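PDB 4NAX: glutathione S-transferase, N-terminal domain protein from Pseudomonas putida, which binds oxidized glutathione disulfide, one molecule per subunit, and probably acts as a glutathione-dependent transferase. Local coordinates for residues W13-Y24 against L43-S51; L65-D76 against P86-Y96. One frame throughout, in Å; residues are numbered along the deposited sequence.

Contact 1 of 2, residues W13-Y24 against L43-S51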
loop_
_atom_site.group_PDB
_atom_site.type_symbol
_atom_site.label_atom_id
_atom_site.label_comp_id
_atom_site.label_asym_id
_atom_site.label_seq_id
_atom_site.Cartn_x
_atom_site.Cartn_y
_atom_site.Cartn_z
ATOM N N TRP A 13 -23.555 10.367 9.199
ATOM C CA TRP A 13 -22.985 11.662 8.843
ATOM C C TRP A 13 -23.732 12.227 7.633
ATOM O O TRP A 13 -23.295 12.068 6.506
ATOM C CB TRP A 13 -21.512 11.518 8.516
ATOM C CG TRP A 13 -20.650 11.139 9.676
ATOM C CD1 TRP A 13 -20.104 11.968 10.598
ATOM C CD2 TRP A 13 -20.249 9.818 10.038
ATOM N NE1 TRP A 13 -19.377 11.247 11.515
ATOM C CE2 TRP A 13 -19.440 9.924 11.183
ATOM C CE3 TRP A 13 -20.460 8.560 9.486
ATOM C CZ2 TRP A 13 -18.878 8.819 11.800
ATOM C CZ3 TRP A 13 -19.872 7.469 10.077
ATOM C CH2 TRP A 13 -19.094 7.602 11.232
ATOM N N PRO A 14 -24.889 12.878 7.867
ATOM C CA PRO A 14 -25.648 13.390 6.731
ATOM C C PRO A 14 -24.877 14.413 5.909
ATOM O O PRO A 14 -24.104 15.186 6.450
ATOM C CB PRO A 14 -26.874 14.041 7.381
ATOM C CG PRO A 14 -27.001 13.399 8.713
ATOM C CD PRO A 14 -25.613 13.018 9.136
ATOM N N ALA A 15 -25.140 14.427 4.609
ATOM C CA ALA A 15 -24.560 15.391 3.713
ATOM C C ALA A 15 -25.381 16.685 3.714
ATOM O O ALA A 15 -26.550 16.685 3.324
ATOM C CB ALA A 15 -24.508 14.821 2.307
ATOM N N LYS A 16 -24.770 17.782 4.153
ATOM C CA LYS A 16 -25.316 19.136 3.982
ATOM C C LYS A 16 -25.211 19.604 2.535
ATOM O O LYS A 16 -25.988 20.460 2.095
ATOM C CB LYS A 16 -24.596 20.137 4.903
ATOM C CG LYS A 16 -24.680 19.766 6.370
ATOM C CD LYS A 16 -24.202 20.863 7.301
ATOM C CE LYS A 16 -24.715 20.608 8.717
ATOM N NZ LYS A 16 -26.159 20.930 8.900
ATOM N N HIS A 17 -24.229 19.041 1.820
ATOM C CA HIS A 17 -23.919 19.425 0.458
ATOM C C HIS A 17 -23.790 18.147 -0.354
ATOM O O HIS A 17 -22.675 17.707 -0.664
ATOM C CB HIS A 17 -22.605 20.199 0.395
ATOM C CG HIS A 17 -22.517 21.332 1.370
ATOM N ND1 HIS A 17 -23.225 22.503 1.226
ATOM C CD2 HIS A 17 -21.782 21.477 2.497
ATOM C CE1 HIS A 17 -22.931 23.322 2.218
ATOM N NE2 HIS A 17 -22.065 22.717 3.009
ATOM N N PRO A 18 -24.934 17.531 -0.689
ATOM C CA PRO A 18 -24.861 16.204 -1.335
ATOM C C PRO A 18 -24.302 16.194 -2.761
ATOM O O PRO A 18 -23.992 15.122 -3.286
ATOM C CB PRO A 18 -26.311 15.726 -1.319
ATOM C CG PRO A 18 -27.114 16.980 -1.230
ATOM C CD PRO A 18 -26.319 17.940 -0.412
ATOM N N GLU A 19 -24.090 17.367 -3.338
ATOM C CA GLU A 19 -23.428 17.511 -4.626
ATOM C C GLU A 19 -21.899 17.483 -4.505
ATOM O O GLU A 19 -21.201 17.490 -5.514
ATOM C CB GLU A 19 -23.876 18.822 -5.291
ATOM C CG GLU A 19 -23.262 20.125 -4.744
ATOM C CD GLU A 19 -23.810 20.658 -3.405
ATOM O OE1 GLU A 19 -23.370 21.768 -3.038
ATOM O OE2 GLU A 19 -24.630 20.020 -2.721
ATOM N N ARG A 20 -21.385 17.487 -3.270
ATOM C CA ARG A 20 -19.940 17.477 -3.014
ATOM C C ARG A 20 -19.457 16.122 -2.577
ATOM O O ARG A 20 -20.136 15.418 -1.847
ATOM C CB ARG A 20 -19.567 18.479 -1.910
ATOM C CG ARG A 20 -19.883 19.911 -2.294
ATOM C CD ARG A 20 -19.430 20.918 -1.245
ATOM N NE ARG A 20 -19.908 22.219 -1.672
ATOM C CZ ARG A 20 -20.051 23.292 -0.909
ATOM N NH1 ARG A 20 -19.720 23.259 0.368
ATOM N NH2 ARG A 20 -20.536 24.413 -1.450
ATOM N N LEU A 21 -18.220 15.804 -2.967
ATOM C CA LEU A 21 -17.510 14.658 -2.407
ATOM C C LEU A 21 -17.565 14.719 -0.877
ATOM O O LEU A 21 -17.308 15.771 -0.265
ATOM C CB LEU A 21 -16.076 14.659 -2.915
ATOM C CG LEU A 21 -15.215 13.478 -2.451
ATOM C CD1 LEU A 21 -14.190 13.135 -3.517
ATOM C CD2 LEU A 21 -14.505 13.749 -1.129
ATOM N N GLN A 22 -17.895 13.578 -0.283
ATOM C CA GLN A 22 -17.991 13.406 1.159
ATOM C C GLN A 22 -16.739 12.703 1.654
ATOM O O GLN A 22 -16.368 11.647 1.143
ATOM C CB GLN A 22 -19.235 12.574 1.518
ATOM C CG GLN A 22 -20.540 13.126 0.943
ATOM C CD GLN A 22 -20.994 14.393 1.628
ATOM O OE1 GLN A 22 -21.210 14.407 2.846
ATOM N NE2 GLN A 22 -21.155 15.454 0.869
ATOM N N LEU A 23 -16.093 13.307 2.646
ATOM C CA LEU A 23 -14.903 12.761 3.277
ATOM C C LEU A 23 -15.213 12.357 4.705
ATOM O O LEU A 23 -15.746 13.155 5.469
ATOM C CB LEU A 23 -13.782 13.797 3.294
ATOM C CG LEU A 23 -12.519 13.424 4.052
ATOM C CD1 LEU A 23 -11.804 12.224 3.436
ATOM C CD2 LEU A 23 -11.579 14.616 4.147
ATOM N N TYR A 24 -14.866 11.122 5.068
ATOM C CA TYR A 24 -15.088 10.592 6.420
ATOM C C TYR A 24 -13.714 10.284 6.982
ATOM O O TYR A 24 -13.053 9.350 6.533
ATOM C CB TYR A 24 -15.996 9.363 6.383
ATOM C CG TYR A 24 -17.256 9.579 5.555
ATOM C CD1 TYR A 24 -18.402 10.181 6.083
ATOM C CD2 TYR A 24 -17.285 9.217 4.217
ATOM C CE1 TYR A 24 -19.533 10.381 5.297
ATOM C CE2 TYR A 24 -18.418 9.396 3.441
ATOM C CZ TYR A 24 -19.530 9.999 3.972
ATOM O OH TYR A 24 -20.646 10.160 3.180
ATOM N N LEU A 43 -10.874 20.751 -5.195
ATOM C CA LEU A 43 -12.148 20.078 -5.389
ATOM C C LEU A 43 -13.022 20.324 -4.172
ATOM O O LEU A 43 -12.594 20.099 -3.023
ATOM C CB LEU A 43 -11.950 18.578 -5.573
ATOM C CG LEU A 43 -13.188 17.712 -5.776
ATOM C CD1 LEU A 43 -13.876 18.048 -7.087
ATOM C CD2 LEU A 43 -12.805 16.241 -5.771
ATOM N N ALA A 44 -14.252 20.761 -4.411
ATOM C CA ALA A 44 -15.202 20.932 -3.312
ATOM C C ALA A 44 -15.374 19.631 -2.555
ATOM O O ALA A 44 -15.472 18.577 -3.153
ATOM C CB ALA A 44 -16.544 21.402 -3.851
ATOM N N TYR A 45 -15.432 19.705 -1.230
ATOM C CA TYR A 45 -15.695 18.534 -0.433
ATOM C C TYR A 45 -16.304 18.910 0.889
ATOM O O TYR A 45 -16.164 20.050 1.348
ATOM C CB TYR A 45 -14.431 17.706 -0.222
ATOM C CG TYR A 45 -13.371 18.306 0.686
ATOM C CD1 TYR A 45 -12.551 19.341 0.265
ATOM C CD2 TYR A 45 -13.163 17.791 1.944
ATOM C CE1 TYR A 45 -11.555 19.866 1.075
ATOM C CE2 TYR A 45 -12.166 18.272 2.770
ATOM C CZ TYR A 45 -11.371 19.322 2.351
ATOM O OH TYR A 45 -10.372 19.747 3.199
ATOM N N GLU A 46 -16.985 17.938 1.484
ATOM C CA GLU A 46 -17.639 18.087 2.763
ATOM C C GLU A 46 -17.010 17.085 3.718
ATOM O O GLU A 46 -17.180 15.863 3.586
ATOM C CB GLU A 46 -19.138 17.827 2.615
ATOM C CG GLU A 46 -19.905 18.023 3.904
ATOM C CD GLU A 46 -21.402 17.825 3.767
ATOM O OE1 GLU A 46 -21.919 17.730 2.635
ATOM O OE2 GLU A 46 -22.070 17.777 4.829
ATOM N N ALA A 47 -16.266 17.617 4.678
ATOM C CA ALA A 47 -15.555 16.805 5.645
ATOM C C ALA A 47 -16.403 16.453 6.864
ATOM O O ALA A 47 -17.138 17.282 7.411
ATOM C CB ALA A 47 -14.272 17.505 6.087
ATOM N N HIS A 48 -16.261 15.208 7.287
ATOM C CA HIS A 48 -16.957 14.665 8.431
ATOM C C HIS A 48 -15.979 14.006 9.369
ATOM O O HIS A 48 -15.176 13.164 8.950
ATOM C CB HIS A 48 -17.970 13.614 7.983
ATOM C CG HIS A 48 -19.006 14.130 7.037
ATOM N ND1 HIS A 48 -20.086 14.895 7.434
ATOM C CD2 HIS A 48 -19.099 14.020 5.694
ATOM C CE1 HIS A 48 -20.824 15.189 6.384
ATOM N NE2 HIS A 48 -20.229 14.697 5.314
ATOM N N LYS A 49 -16.052 14.372 10.643
ATOM C CA LYS A 49 -15.186 13.767 11.648
ATOM C C LYS A 49 -15.694 12.414 12.138
ATOM O O LYS A 49 -16.830 12.302 12.629
ATOM C CB LYS A 49 -15.058 14.706 12.839
ATOM C CG LYS A 49 -14.152 14.152 13.920
ATOM C CD LYS A 49 -13.991 15.127 15.072
ATOM C CE LYS A 49 -13.010 14.587 16.083
ATOM N NZ LYS A 49 -12.989 15.413 17.318
ATOM N N VAL A 50 -14.844 11.403 11.993
ATOM C CA VAL A 50 -15.078 10.058 12.481
ATOM C C VAL A 50 -14.265 9.909 13.766
ATOM O O VAL A 50 -13.043 9.814 13.726
ATOM C CB VAL A 50 -14.636 9.012 11.431
ATOM C CG1 VAL A 50 -14.832 7.597 11.948
ATOM C CG2 VAL A 50 -15.430 9.211 10.148
ATOM N N SER A 51 -14.947 9.967 14.910
ATOM C CA SER A 51 -14.280 9.975 16.211
ATOM C C SER A 51 -13.988 8.571 16.716
ATOM O O SER A 51 -14.913 7.781 16.960
ATOM C CB SER A 51 -15.141 10.695 17.243
ATOM O OG SER A 51 -14.584 10.554 18.540
HETATM O O HOH W 1 -18.404 21.483 2.013
HETATM O O HOH W 2 -17.002 17.457 -5.048
#

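Contact 2 of 2, residues L65-D76 against P86-Y96. With GDS (oxidized glutathione disulfide), chain C; GOL (glycerol), chain D.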
loop_
_atom_site.group_PDB
_atom_site.type_symbol
_atom_site.label_atom_id
_atom_site.label_comp_id
_atom_site.label_asym_id
_atom_site.label_seq_id
_atom_site.Cartn_x
_atom_site.Cartn_y
_atom_site.Cartn_z
ATOM N N LEU A 65 -19.538 1.330 4.300
ATOM C CA LEU A 65 -18.742 1.870 3.218
ATOM C C LEU A 65 -17.278 1.469 3.377
ATOM O O LEU A 65 -16.661 0.953 2.451
ATOM C CB LEU A 65 -18.887 3.374 3.159
ATOM C CG LEU A 65 -18.192 3.980 1.943
ATOM C CD1 LEU A 65 -18.918 5.194 1.443
ATOM C CD2 LEU A 65 -16.744 4.294 2.256
ATOM N N SER A 66 -16.728 1.669 4.568
ATOM C CA SER A 66 -15.307 1.466 4.789
ATOM C C SER A 66 -15.080 0.119 5.465
ATOM O O SER A 66 -15.066 0.009 6.691
ATOM C CB SER A 66 -14.785 2.632 5.606
ATOM O OG SER A 66 -13.381 2.633 5.551
ATOM N N ALA A 67 -14.957 -0.927 4.639
ATOM C CA ALA A 67 -15.107 -2.312 5.097
ATOM C C ALA A 67 -14.052 -2.733 6.101
ATOM O O ALA A 67 -14.286 -3.619 6.918
ATOM C CB ALA A 67 -15.089 -3.289 3.920
ATOM N N ASN A 68 -12.875 -2.123 6.032
ATOM C CA ASN A 68 -11.777 -2.423 6.952
ATOM C C ASN A 68 -11.838 -1.610 8.239
ATOM O O ASN A 68 -10.910 -1.660 9.033
ATOM C CB ASN A 68 -10.473 -2.244 6.183
ATOM C CG ASN A 68 -9.242 -2.665 6.952
ATOM O OD1 ASN A 68 -9.196 -3.721 7.588
ATOM N ND2 ASN A 68 -8.197 -1.858 6.841
ATOM N N ASN A 69 -12.933 -0.894 8.456
ATOM C CA ASN A 69 -13.142 -0.133 9.681
ATOM C C ASN A 69 -12.110 0.955 9.944
ATOM O O ASN A 69 -11.857 1.306 11.091
ATOM C CB ASN A 69 -13.500 -0.993 10.924
ATOM C CG ASN A 69 -12.388 -1.853 11.500
ATOM O OD1 ASN A 69 -12.445 -3.089 11.406
ATOM N ND2 ASN A 69 -11.456 -1.235 12.196
ATOM N N LYS A 70 -11.559 1.521 8.869
ATOM C CA LYS A 70 -10.527 2.541 9.004
ATOM C C LYS A 70 -10.828 3.784 8.219
ATOM O O LYS A 70 -11.545 3.755 7.214
ATOM C CB LYS A 70 -9.154 1.950 8.664
ATOM C CG LYS A 70 -8.778 0.884 9.727
ATOM C CD LYS A 70 -7.387 0.378 9.758
ATOM C CE LYS A 70 -7.295 -0.660 10.850
ATOM N NZ LYS A 70 -5.924 -1.165 11.017
ATOM N N ILE A 71 -10.299 4.893 8.703
ATOM C CA ILE A 71 -10.301 6.133 7.948
ATOM C C ILE A 71 -8.976 6.259 7.211
ATOM O O ILE A 71 -7.954 5.676 7.625
ATOM C CB ILE A 71 -10.569 7.368 8.860
ATOM C CG1 ILE A 71 -9.459 7.631 9.895
ATOM C CG2 ILE A 71 -11.919 7.254 9.535
ATOM C CD1 ILE A 71 -8.294 8.468 9.393
ATOM N N PRO A 72 -8.929 7.069 6.143
ATOM C CA PRO A 72 -10.031 7.814 5.532
ATOM C C PRO A 72 -10.889 6.957 4.590
ATOM O O PRO A 72 -10.450 5.916 4.082
ATOM C CB PRO A 72 -9.313 8.892 4.745
ATOM C CG PRO A 72 -8.053 8.213 4.289
ATOM C CD PRO A 72 -7.650 7.335 5.469
ATOM N N ALA A 73 -12.080 7.466 4.311
ATOM C CA ALA A 73 -12.977 6.900 3.301
ATOM C C ALA A 73 -13.686 8.073 2.650
ATOM O O ALA A 73 -13.825 9.144 3.255
ATOM C CB ALA A 73 -13.955 5.929 3.908
ATOM N N ILE A 74 -14.127 7.869 1.419
ATOM C CA ILE A 74 -14.894 8.871 0.699
ATOM C C ILE A 74 -16.158 8.283 0.084
ATOM O O ILE A 74 -16.257 7.077 -0.159
ATOM C CB ILE A 74 -14.080 9.576 -0.407
ATOM C CG1 ILE A 74 -13.615 8.596 -1.497
ATOM C CG2 ILE A 74 -12.899 10.326 0.200
ATOM C CD1 ILE A 74 -13.145 9.249 -2.776
ATOM N N LEU A 75 -17.097 9.176 -0.201
ATOM C CA LEU A 75 -18.265 8.869 -1.044
ATOM C C LEU A 75 -18.391 10.039 -2.006
ATOM O O LEU A 75 -18.745 11.150 -1.604
ATOM C CB LEU A 75 -19.514 8.684 -0.206
ATOM C CG LEU A 75 -20.792 8.363 -0.981
ATOM C CD1 LEU A 75 -20.654 7.118 -1.837
ATOM C CD2 LEU A 75 -21.926 8.224 0.023
ATOM N N ASP A 76 -18.025 9.813 -3.265
ATOM C CA ASP A 76 -18.046 10.878 -4.272
ATOM C C ASP A 76 -19.344 10.753 -5.060
ATOM O O ASP A 76 -19.507 9.785 -5.810
ATOM C CB ASP A 76 -16.881 10.739 -5.229
ATOM C CG ASP A 76 -16.761 11.895 -6.205
ATOM O OD1 ASP A 76 -17.604 12.806 -6.130
ATOM O OD2 ASP A 76 -15.839 11.896 -7.033
ATOM N N PRO A 86 -18.114 4.871 -3.708
ATOM C CA PRO A 86 -17.538 4.665 -2.380
ATOM C C PRO A 86 -16.092 4.214 -2.518
ATOM O O PRO A 86 -15.763 3.489 -3.451
ATOM C CB PRO A 86 -18.381 3.541 -1.818
ATOM C CG PRO A 86 -18.712 2.700 -3.029
ATOM C CD PRO A 86 -18.815 3.666 -4.181
ATOM N N LEU A 87 -15.221 4.655 -1.617
ATOM C CA LEU A 87 -13.822 4.224 -1.692
ATOM C C LEU A 87 -13.140 4.398 -0.346
ATOM O O LEU A 87 -13.302 5.423 0.314
ATOM C CB LEU A 87 -13.057 5.015 -2.767
ATOM C CG LEU A 87 -11.855 4.327 -3.392
ATOM C CD1 LEU A 87 -12.256 3.079 -4.176
ATOM C CD2 LEU A 87 -11.123 5.288 -4.301
ATOM N N PHE A 88 -12.356 3.404 0.034
ATOM C CA PHE A 88 -11.448 3.515 1.171
ATOM C C PHE A 88 -10.027 3.161 0.719
ATOM O O PHE A 88 -9.809 2.819 -0.437
ATOM C CB PHE A 88 -11.975 2.742 2.383
ATOM C CG PHE A 88 -12.068 1.259 2.187
ATOM C CD1 PHE A 88 -13.233 0.690 1.686
ATOM C CD2 PHE A 88 -11.015 0.446 2.492
ATOM C CE1 PHE A 88 -13.331 -0.668 1.485
ATOM C CE2 PHE A 88 -11.104 -0.921 2.304
ATOM C CZ PHE A 88 -12.269 -1.474 1.808
ATOM N N GLU A 89 -9.092 3.271 1.662
ATOM C CA GLU A 89 -7.636 3.190 1.490
ATOM C C GLU A 89 -7.097 4.519 0.983
ATOM O O GLU A 89 -7.332 4.910 -0.169
ATOM C CB GLU A 89 -7.159 2.053 0.590
ATOM C CG GLU A 89 -7.387 0.680 1.182
ATOM C CD GLU A 89 -6.533 0.404 2.406
ATOM O OE1 GLU A 89 -5.371 0.883 2.453
ATOM O OE2 GLU A 89 -7.042 -0.308 3.312
ATOM N N SER A 90 -6.355 5.212 1.843
ATOM C CA SER A 90 -5.800 6.506 1.485
ATOM C C SER A 90 -5.095 6.508 0.140
ATOM O O SER A 90 -5.298 7.412 -0.673
ATOM C CB SER A 90 -4.877 7.004 2.587
ATOM O OG SER A 90 -3.707 6.227 2.696
ATOM N N GLY A 91 -4.250 5.508 -0.108
ATOM C CA GLY A 91 -3.498 5.473 -1.353
ATOM C C GLY A 91 -4.381 5.278 -2.579
ATOM O O GLY A 91 -4.060 5.792 -3.661
ATOM N N ALA A 92 -5.467 4.514 -2.437
ATOM C CA ALA A 92 -6.433 4.354 -3.526
ATOM C C ALA A 92 -7.171 5.664 -3.781
ATOM O O ALA A 92 -7.395 6.060 -4.927
ATOM C CB ALA A 92 -7.413 3.221 -3.271
ATOM N N ILE A 93 -7.574 6.344 -2.708
ATOM C CA ILE A 93 -8.231 7.640 -2.814
ATOM C C ILE A 93 -7.312 8.671 -3.470
ATOM O O ILE A 93 -7.777 9.439 -4.308
ATOM C CB ILE A 93 -8.735 8.105 -1.438
ATOM C CG1 ILE A 93 -9.805 7.136 -0.898
ATOM C CG2 ILE A 93 -9.273 9.527 -1.529
ATOM C CD1 ILE A 93 -10.058 7.281 0.598
ATOM N N LEU A 94 -6.034 8.691 -3.104
ATOM C CA LEU A 94 -5.115 9.608 -3.750
ATOM C C LEU A 94 -5.055 9.380 -5.251
ATOM O O LEU A 94 -5.083 10.328 -6.042
ATOM C CB LEU A 94 -3.713 9.494 -3.165
ATOM C CG LEU A 94 -3.509 10.029 -1.751
ATOM C CD1 LEU A 94 -2.081 9.760 -1.282
ATOM C CD2 LEU A 94 -3.790 11.531 -1.668
ATOM N N GLN A 95 -4.937 8.125 -5.664
ATOM C CA GLN A 95 -4.862 7.833 -7.081
ATOM C C GLN A 95 -6.175 8.212 -7.779
ATOM O O GLN A 95 -6.161 8.818 -8.852
ATOM C CB GLN A 95 -4.501 6.365 -7.306
ATOM C CG GLN A 95 -4.371 6.020 -8.768
ATOM C CD GLN A 95 -3.770 4.649 -9.029
ATOM O OE1 GLN A 95 -3.411 3.901 -8.129
ATOM N NE2 GLN A 95 -3.635 4.332 -10.289
ATOM N N TYR A 96 -7.303 7.852 -7.179
ATOM C CA TYR A 96 -8.610 8.237 -7.704
ATOM C C TYR A 96 -8.717 9.766 -7.919
ATOM O O TYR A 96 -9.100 10.239 -8.993
ATOM C CB TYR A 96 -9.730 7.777 -6.767
ATOM C CG TYR A 96 -11.081 8.336 -7.155
ATOM C CD1 TYR A 96 -11.699 7.947 -8.333
ATOM C CD2 TYR A 96 -11.731 9.286 -6.376
ATOM C CE1 TYR A 96 -12.913 8.484 -8.723
ATOM C CE2 TYR A 96 -12.953 9.811 -6.752
ATOM C CZ TYR A 96 -13.546 9.408 -7.932
ATOM O OH TYR A 96 -14.774 9.888 -8.329
HETATM N N1 GDS C . -5.314 -0.394 15.422
HETATM C CA1 GDS C . -4.177 0.523 15.364
HETATM C C1 GDS C . -3.024 0.010 16.197
HETATM O OE1 GDS C . -1.875 0.435 15.928
HETATM O OE2 GDS C . -3.224 -0.808 17.123
HETATM C CB1 GDS C . -4.614 1.901 15.874
HETATM C CG1 GDS C . -3.668 3.049 15.493
HETATM C CD1 GDS C . -3.654 3.282 14.003
HETATM O O1 GDS C . -4.619 2.998 13.319
HETATM N N2 GDS C . -2.528 3.790 13.517
HETATM C CA2 GDS C . -2.360 4.148 12.123
HETATM C C2 GDS C . -1.289 3.314 11.474
HETATM O O2 GDS C . -0.267 3.015 12.081
HETATM C CB2 GDS C . -1.982 5.626 12.006
HETATM S SG2 GDS C . -3.273 6.776 12.462
HETATM N N3 GDS C . -1.492 2.967 10.205
HETATM C CA3 GDS C . -0.547 2.152 9.461
HETATM C C3 GDS C . -0.498 2.447 7.977
HETATM O OE3 GDS C . -0.090 1.522 7.243
HETATM O OE4 GDS C . -0.790 3.588 7.603
HETATM N N4 GDS C . -7.559 3.291 12.700
HETATM C CA4 GDS C . -8.781 2.891 13.364
HETATM C C4 GDS C . -8.688 1.548 14.033
HETATM O OE5 GDS C . -9.689 1.118 14.677
HETATM O OE6 GDS C . -7.596 0.928 13.960
HETATM C C5 GDS C . -7.597 3.988 11.572
HETATM O O5 GDS C . -8.657 4.287 11.033
HETATM C CA5 GDS C . -6.274 4.438 10.991
HETATM N N5 GDS C . -6.281 4.271 9.541
HETATM C CB5 GDS C . -6.066 5.907 11.363
HETATM S SG5 GDS C . -4.584 6.655 10.685
HETATM C CA6 GDS C . -4.861 2.337 5.256
HETATM C C6 GDS C . -4.917 3.633 4.505
HETATM O OE7 GDS C . -6.018 4.233 4.443
HETATM O OE8 GDS C . -3.859 4.040 3.972
HETATM N N6 GDS C . -3.860 1.449 4.630
HETATM C CB6 GDS C . -4.508 2.592 6.722
HETATM C CG6 GDS C . -5.600 3.399 7.430
HETATM C CD6 GDS C . -5.376 3.515 8.914
HETATM O O6 GDS C . -4.411 2.983 9.475
HETATM C C1 GOL D . -4.933 -1.770 5.353
HETATM O O1 GOL D . -5.836 -0.672 5.418
HETATM C C2 GOL D . -4.011 -1.571 6.595
HETATM O O2 GOL D . -3.068 -0.533 6.360
HETATM C C3 GOL D . -4.742 -1.181 7.886
HETATM O O3 GOL D . -5.562 -2.268 8.304
HETATM O O HOH W 3 -8.821 0.832 5.148
HETATM O O HOH W 4 -8.739 3.655 4.635
#

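Contact 1 of 2, residues W13-Y24 against L43-S51
Glu46 runs out straight from its strand (chi1 -178°, CG turned away from its own N), which carries its carboxylate up to the loop 13-20, while Gln22 bends at chi2 (-72°) and lays its amide alongside. Two successive backbone amides grip the carboxylate: Lys16 N meets the syn lone pair of Glu46 OE2 at 2.8 Å, and His17 N meets Glu46 OE1 at 2.8 Å from above the carboxylate plane. Gln22 NE2 reaches that same Glu46 OE1 from the opposite face at 3.0 Å and gives its second N-H to Arg20 O. At the amide's oxygen, His48 NE2 donates to Gln22 OE1 at 2.7 Å, nearly in the ring plane, which fixes the amide's flip. With an alanine at Glu46, Lys16 N, His17 N and one N-H of Gln22 would probably lose their acceptor, and the loop would be less firmly tied to the sheet. Farther along, Trp13 CB sits over one face of the His48 imidazole, and Trp13 NE1 makes a bent bond to Lys49 O at 3.0 Å. Val50 CG2 packs off-centre on the indole, 3.8 Å from Trp13 CZ2. Beneath these groups the strands run parallel, as the two ends of a beta-alpha-beta crossover: Leu21 and Leu23 turn from the sheet's other face toward connecting helix 31-41, and strand 73-76 flanks strand 21-25 on its far side.

Contact 2 of 2, residues L65-D76 against P86-Y96
Phe88 lays its ring against Ser66, Ala67 and Asn68. Its CB meets Ser66 OG at 3.5 Å, a hydroxyl already committed to Lys70 O. Beyond CG, Phe88 CD1 lies 3.5 Å from Leu65 O. Phe88 CE1 comes to 3.6 Å from Ala67 N, which stands over one face of the ring toward its rim. At the tip, Phe88 CZ touches Ala67 CB at 4.0 Å, and CE2 brushes Asn68 CB on the way back. Alongside, Ile74 and Leu87 form the hydrogen-bonded pair of an antiparallel hairpin, with Ile74 N to Leu87 O at 2.8 Å. Ile74 also sends CD1 across to Tyr96 on helix 90-101, whose OH donates to Asp76 OD2 at 2.6 Å on the anti side; Lys100 is a second partner of that carboxylate. Before cis-Pro72, a hallmark of the thioredoxin fold, Ile71 N and O pair with the peptide groups of the glutathione disulfide. Ser90 N, at the helix start, gives a nearly straight bond to GDS OE7 at 2.8 Å, and Glu89 OE1 takes GDS N6 at 2.7 Å. Glu89 thus probably balances the gamma-glutamyl amino group, while the start of the helix is likely to favour the carboxylate.

How the contacts relate
From the N terminus, the chain passes through the loop 13-20 into strand 21-25, crosses over by helix 31-41 and returns in strand 45-49, where contact 1 closes the crossover. Helix 60-65 follows; contact 2 then closes a shorter excursion, the hairpin of strands 73-76 and 85-88, and the chain runs on into helix 90-101. The two lie in series, neither nested nor crossed, with centres about 13 Å apart. They join at the middle of one sheet, where strands 21-25 and 73-76 lie antiparallel: Tyr24 N approaches Ala73 O at 2.9 Å, a probable hydrogen bond. Together they join the four strands of the thioredoxin-like N-terminal domain, and several residues lining the glutathione disulfide pocket lie in contact 2.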